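Local coordinates for protein crustacyanin-C1 subunit (Homarus gammarus, PDB 1OBQ) that binds the carotenoid astaxanthin as a lipocalin subunit of crustacyanin, the complex that gives the lobster carapace its blue colour, at residues A[15-20]-A[88-93]; A[37-42]-A[133-138]. All coordinates share one frame; numbering follows the deposited sequence.

Contact 1. Residues A[15-20]-A[88-93]; sequences VDRNKL and FGEPHL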
# COMPACT_ATOMS: atom_id res chain seq x y z
N VAL A 15 -10.79 13.32 9.46
CA VAL A 15 -11.23 13.59 8.10
C VAL A 15 -12.68 13.02 7.88
O VAL A 15 -13.00 11.79 7.82
CB VAL A 15 -10.18 13.02 7.07
CG1 VAL A 15 -10.77 12.90 5.70
CG2 VAL A 15 -8.84 13.84 7.14
N ASP A 16 -13.56 13.95 7.77
CA ASP A 16 -14.94 13.73 7.44
C ASP A 16 -15.08 13.28 5.99
O ASP A 16 -15.53 14.04 5.08
CB ASP A 16 -15.63 15.08 7.68
CG ASP A 16 -17.14 14.99 7.60
OD1 ASP A 16 -17.69 13.90 7.25
OD2 ASP A 16 -17.81 16.05 7.76
N ARG A 17 -14.72 12.02 5.78
CA ARG A 17 -14.73 11.44 4.46
C ARG A 17 -16.08 11.35 3.86
O ARG A 17 -16.24 11.49 2.63
CB ARG A 17 -14.12 10.06 4.49
CG ARG A 17 -12.58 10.10 4.66
CD ARG A 17 -11.95 8.69 4.83
NE ARG A 17 -12.37 8.08 6.10
CZ ARG A 17 -12.65 6.79 6.31
NH1 ARG A 17 -12.45 5.84 5.39
NH2 ARG A 17 -13.07 6.41 7.53
N ASN A 18 -17.11 11.11 4.70
CA ASN A 18 -18.43 10.89 4.09
C ASN A 18 -18.88 12.21 3.44
O ASN A 18 -19.54 12.15 2.44
CB ASN A 18 -19.58 10.39 5.07
CG ASN A 18 -19.28 9.05 5.70
OD1 ASN A 18 -19.05 8.08 4.99
ND2 ASN A 18 -19.34 8.98 7.02
N LYS A 19 -18.53 13.34 4.02
CA LYS A 19 -18.94 14.63 3.50
C LYS A 19 -18.28 14.89 2.12
O LYS A 19 -18.92 15.25 1.11
CB LYS A 19 -18.57 15.72 4.46
CG LYS A 19 -18.98 17.12 3.87
CD LYS A 19 -18.11 18.31 4.38
CE LYS A 19 -16.71 18.32 3.71
NZ LYS A 19 -15.83 19.46 4.13
N LEU A 20 -16.98 14.62 2.09
CA LEU A 20 -16.18 14.87 0.90
C LEU A 20 -16.61 13.91 -0.20
O LEU A 20 -16.70 14.28 -1.37
CB LEU A 20 -14.68 14.65 1.28
CG LEU A 20 -14.22 15.65 2.31
CD1 LEU A 20 -12.89 15.25 2.83
CD2 LEU A 20 -14.24 17.11 1.71
N PHE A 88 -13.53 -2.05 -0.13
CA PHE A 88 -14.41 -2.45 0.99
C PHE A 88 -15.57 -1.49 1.14
O PHE A 88 -16.25 -1.51 2.17
CB PHE A 88 -13.65 -2.60 2.31
CG PHE A 88 -12.54 -3.58 2.25
CD1 PHE A 88 -12.71 -4.90 2.62
CD2 PHE A 88 -11.28 -3.12 1.89
CE1 PHE A 88 -11.65 -5.75 2.55
CE2 PHE A 88 -10.21 -3.93 1.78
CZ PHE A 88 -10.38 -5.28 2.13
N GLY A 89 -15.73 -0.54 0.24
CA GLY A 89 -16.83 0.43 0.34
C GLY A 89 -16.57 1.62 1.25
O GLY A 89 -17.52 2.38 1.53
N GLU A 90 -15.34 1.83 1.75
CA GLU A 90 -15.06 2.99 2.58
C GLU A 90 -15.11 4.22 1.62
O GLU A 90 -14.91 4.06 0.40
CB GLU A 90 -13.67 2.92 3.29
CG GLU A 90 -13.33 1.60 3.99
CD GLU A 90 -11.84 1.57 4.48
OE1 GLU A 90 -11.50 2.48 5.31
OE2 GLU A 90 -10.97 0.68 4.03
N PRO A 91 -15.59 5.35 2.13
CA PRO A 91 -15.76 6.60 1.36
C PRO A 91 -14.41 7.27 1.04
O PRO A 91 -14.13 8.41 1.40
CB PRO A 91 -16.53 7.49 2.32
CG PRO A 91 -16.15 6.95 3.72
CD PRO A 91 -16.01 5.46 3.54
N HIS A 92 -13.56 6.52 0.40
CA HIS A 92 -12.29 7.07 -0.16
C HIS A 92 -11.82 6.26 -1.33
O HIS A 92 -12.35 5.22 -1.64
CB HIS A 92 -11.17 7.28 0.87
CG HIS A 92 -10.73 6.04 1.60
ND1 HIS A 92 -9.83 5.12 1.09
CD2 HIS A 92 -11.08 5.58 2.83
CE1 HIS A 92 -9.62 4.16 1.99
NE2 HIS A 92 -10.37 4.42 3.06
N LEU A 93 -10.80 6.75 -2.00
CA LEU A 93 -10.32 6.17 -3.23
C LEU A 93 -9.02 5.45 -2.92
O LEU A 93 -8.37 5.72 -1.96
CB LEU A 93 -10.05 7.29 -4.27
CG LEU A 93 -11.25 8.09 -4.80
CD1 LEU A 93 -10.72 9.44 -5.43
CD2 LEU A 93 -12.04 7.21 -5.71
O HOH W 1 -13.71 11.15 1.04
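Arg17 lies across Pro91 and reaches His92, joining the start of helix 17-24 to the loop before strand 93-97 in this lipocalin. Asp16 holds the N-cap position of the helix. Its side chain takes a weak bond from Lys19 N.

Arg17 leaves the helix toward the loop and has more of its surface covered than any other residue here. Its CB packs on the Pro91 ring, with CB 3.8 Å from Pro91 CG. The same CG sits over one face of the guanidinium, offset toward the rim. The Arg17 chain bends at chi3 (-67°), and this turn brings the guanidinium alongside His92. The two side chains then run the same way, with guanidinium and imidazole planes 41° apart. They meet edge to edge, Arg17 NH1 against the CD2 edge of His92, though the modelled approach is doubtfully short.

Asn18 crosses the proline, and its OD1 is 3.4 Å from Pro91 CG, a polar atom against a ring carbon.

Glu90 OE1 lies near both groups. His92 NE2 donates to Glu90 OE1, and Arg17 NH1 makes a long, weak hydrogen bond to the same oxygen within a salt bridge. The placement of OE1 is less certain, so both bonds are read with caution. Glu90 OE2 accepts from the backbone N of Asn99 of the second subunit, which puts this acid at the subunit interface.

Pro91 is the centre of an inverse gamma turn, closed by His92 N to Glu90 O at 2.8 Å. One water joins the two backbones, donating to Arg17 O at 3.0 Å and to Pro91 O at 2.8 Å.

Contact 2. Residues A[37-42]-A[133-138]; sequences QFALTN and SFIFSR
Ile135 has the most surface buried here, and it faces two residues of the other strand, Phe38 and Ala39. This is a classic beta bulge between antiparallel strands 33-41 and 128-137. Ile135 O accepts from Phe38 N at 2.8 Å, in the carbonyl plane, and more weakly from Ala39 N at 3.3 Å. Ile135 N returns a nearly straight bond to Ala39 O (N-H...O angle 170°).

Phe38 lies beside the isoleucine, and the two side chains point the same way. The CG2 branch of Ile135 does the touching, 3.9 Å from Phe38 CD2. A chi1 of 176°, with CG opposite the backbone N, brings the Phe38 ring beside this branch. Val147 and Cys150 of helix 144-155 pack on Phe38 and Ile135 respectively.

Ser133 meets Thr41 at the far end of the pair. Thr41 N donates to Ser133 O, and Ser133 N donates to Thr41 OG1 at 3.1 Å. Thr41 chi1 of 57° sets OG1 between the backbone N and the carbonyl carbon, where it stands in for a backbone acceptor. Its CG2 rests 3.9 Å from Ser133 CB. A water donates to Thr41 O and Ser133 O, and it lies over one face of the Phe134 ring.

Phe134, Leu40, Gln37 and Phe136 lie on the face of the sheet opposite Ala39 and Ile135. Leu40 crosses Phe134 obliquely, with CB 3.8 Å from Phe134 CD2. Strand 128-137 also pairs with strand 115-123, and strand 33-41 with strand 52-58. The contact therefore joins the first long strand to the last, the closure characteristic of the lipocalin beta-barrel.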
# COMPACT_ATOMS: atom_id res chain seq x y z
N GLN A 37 1.98 18.43 -10.14
CA GLN A 37 2.28 18.38 -8.69
C GLN A 37 3.01 19.69 -8.36
O GLN A 37 4.14 19.91 -8.78
CB GLN A 37 3.08 17.15 -8.34
CG GLN A 37 3.52 17.06 -6.93
CD GLN A 37 4.46 15.86 -6.72
OE1 GLN A 37 4.00 14.73 -6.66
NE2 GLN A 37 5.75 16.12 -6.68
N PHE A 38 2.38 20.54 -7.59
CA PHE A 38 3.03 21.82 -7.20
C PHE A 38 3.97 21.66 -6.04
O PHE A 38 5.04 22.25 -5.99
CB PHE A 38 1.92 22.81 -6.86
CG PHE A 38 2.41 24.11 -6.35
CD1 PHE A 38 2.98 25.06 -7.19
CD2 PHE A 38 2.38 24.34 -5.00
CE1 PHE A 38 3.42 26.25 -6.68
CE2 PHE A 38 2.84 25.52 -4.49
CZ PHE A 38 3.36 26.47 -5.33
N ALA A 39 3.58 20.82 -5.09
CA ALA A 39 4.36 20.55 -3.90
C ALA A 39 3.90 19.27 -3.24
O ALA A 39 2.77 18.81 -3.43
CB ALA A 39 4.30 21.70 -2.86
N LEU A 40 4.77 18.71 -2.43
CA LEU A 40 4.42 17.53 -1.65
C LEU A 40 5.27 17.45 -0.36
O LEU A 40 6.31 18.10 -0.28
CB LEU A 40 4.61 16.24 -2.46
CG LEU A 40 6.01 15.71 -2.73
CD1 LEU A 40 5.93 14.31 -3.34
CD2 LEU A 40 6.91 16.62 -3.59
N THR A 41 4.76 16.72 0.61
CA THR A 41 5.55 16.43 1.79
C THR A 41 6.46 15.21 1.45
O THR A 41 6.09 14.38 0.66
CB THR A 41 4.71 16.13 3.03
OG1 THR A 41 3.82 15.03 2.78
CG2 THR A 41 3.74 17.30 3.35
N ASN A 42 7.57 15.11 2.15
CA ASN A 42 8.61 14.12 1.91
C ASN A 42 8.00 12.76 1.67
O ASN A 42 7.25 12.22 2.52
CB ASN A 42 9.46 14.07 3.16
CG ASN A 42 10.70 13.25 3.00
OD1 ASN A 42 11.00 12.73 1.92
ND2 ASN A 42 11.46 13.13 4.11
N SER A 133 1.02 14.28 1.74
CA SER A 133 0.17 15.38 1.26
C SER A 133 0.75 15.95 -0.02
O SER A 133 1.99 15.90 -0.30
CB SER A 133 0.10 16.45 2.33
OG SER A 133 -0.53 15.90 3.49
N PHE A 134 -0.16 16.36 -0.86
CA PHE A 134 0.20 16.94 -2.16
C PHE A 134 -0.63 18.17 -2.38
O PHE A 134 -1.83 18.16 -2.04
CB PHE A 134 -0.21 15.93 -3.24
CG PHE A 134 0.41 14.53 -3.07
CD1 PHE A 134 -0.18 13.62 -2.22
CD2 PHE A 134 1.63 14.19 -3.65
CE1 PHE A 134 0.41 12.35 -1.99
CE2 PHE A 134 2.18 12.89 -3.43
CZ PHE A 134 1.55 12.01 -2.61
N ILE A 135 -0.08 19.11 -3.12
CA ILE A 135 -0.81 20.24 -3.64
C ILE A 135 -0.69 20.08 -5.15
O ILE A 135 0.41 20.02 -5.70
CB ILE A 135 -0.23 21.60 -3.21
CG1 ILE A 135 -0.35 21.83 -1.70
CG2 ILE A 135 -1.00 22.71 -3.99
CD1 ILE A 135 0.46 23.06 -1.18
N PHE A 136 -1.82 19.96 -5.81
CA PHE A 136 -1.89 19.81 -7.24
C PHE A 136 -2.50 21.16 -7.88
O PHE A 136 -3.30 21.83 -7.25
CB PHE A 136 -2.92 18.73 -7.56
CG PHE A 136 -2.41 17.37 -7.70
CD1 PHE A 136 -1.24 17.02 -7.15
CD2 PHE A 136 -3.26 16.37 -8.31
CE1 PHE A 136 -0.76 15.65 -7.26
CE2 PHE A 136 -2.78 15.05 -8.43
CZ PHE A 136 -1.55 14.74 -7.88
N SER A 137 -2.03 21.47 -9.12
CA SER A 137 -2.36 22.68 -9.87
C SER A 137 -2.73 22.30 -11.29
O SER A 137 -2.29 21.27 -11.90
CB SER A 137 -1.18 23.64 -9.89
OG SER A 137 -1.59 24.82 -10.57
N ARG A 138 -3.62 23.10 -11.88
CA ARG A 138 -3.92 22.88 -13.27
C ARG A 138 -2.91 23.47 -14.18
O ARG A 138 -2.95 23.25 -15.40
CB ARG A 138 -5.30 23.43 -13.66
CG ARG A 138 -6.37 22.66 -13.02
CD ARG A 138 -6.51 21.22 -13.52
NE ARG A 138 -7.80 20.67 -13.31
CZ ARG A 138 -8.22 19.48 -13.77
NH1 ARG A 138 -7.39 18.67 -14.43
NH2 ARG A 138 -9.45 19.06 -13.50
O HOH W 2 3.74 13.20 -0.28

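Contacts 1 and 2 lie in different parts of one lipocalin chain. Their centres are about 21 Å apart, and their nearest atoms are about 9 Å apart without touching. Contact 2 is buried, its centre about 6 Å from the centre of the chain, and no other protein chain of the assembly touches its segments. Contact 1 is partly buried, its centre about 16 Å from the centre of the chain, and reaches the second subunit. The segments alternate along the sequence: 15-20, 37-42, 88-93, then 133-138. Strands 33-41 and 128-137 close the barrel, while the loop of contact 1 leads into strand 93-97 of the same sheet. Lipocalins generally hold their ligand inside the barrel.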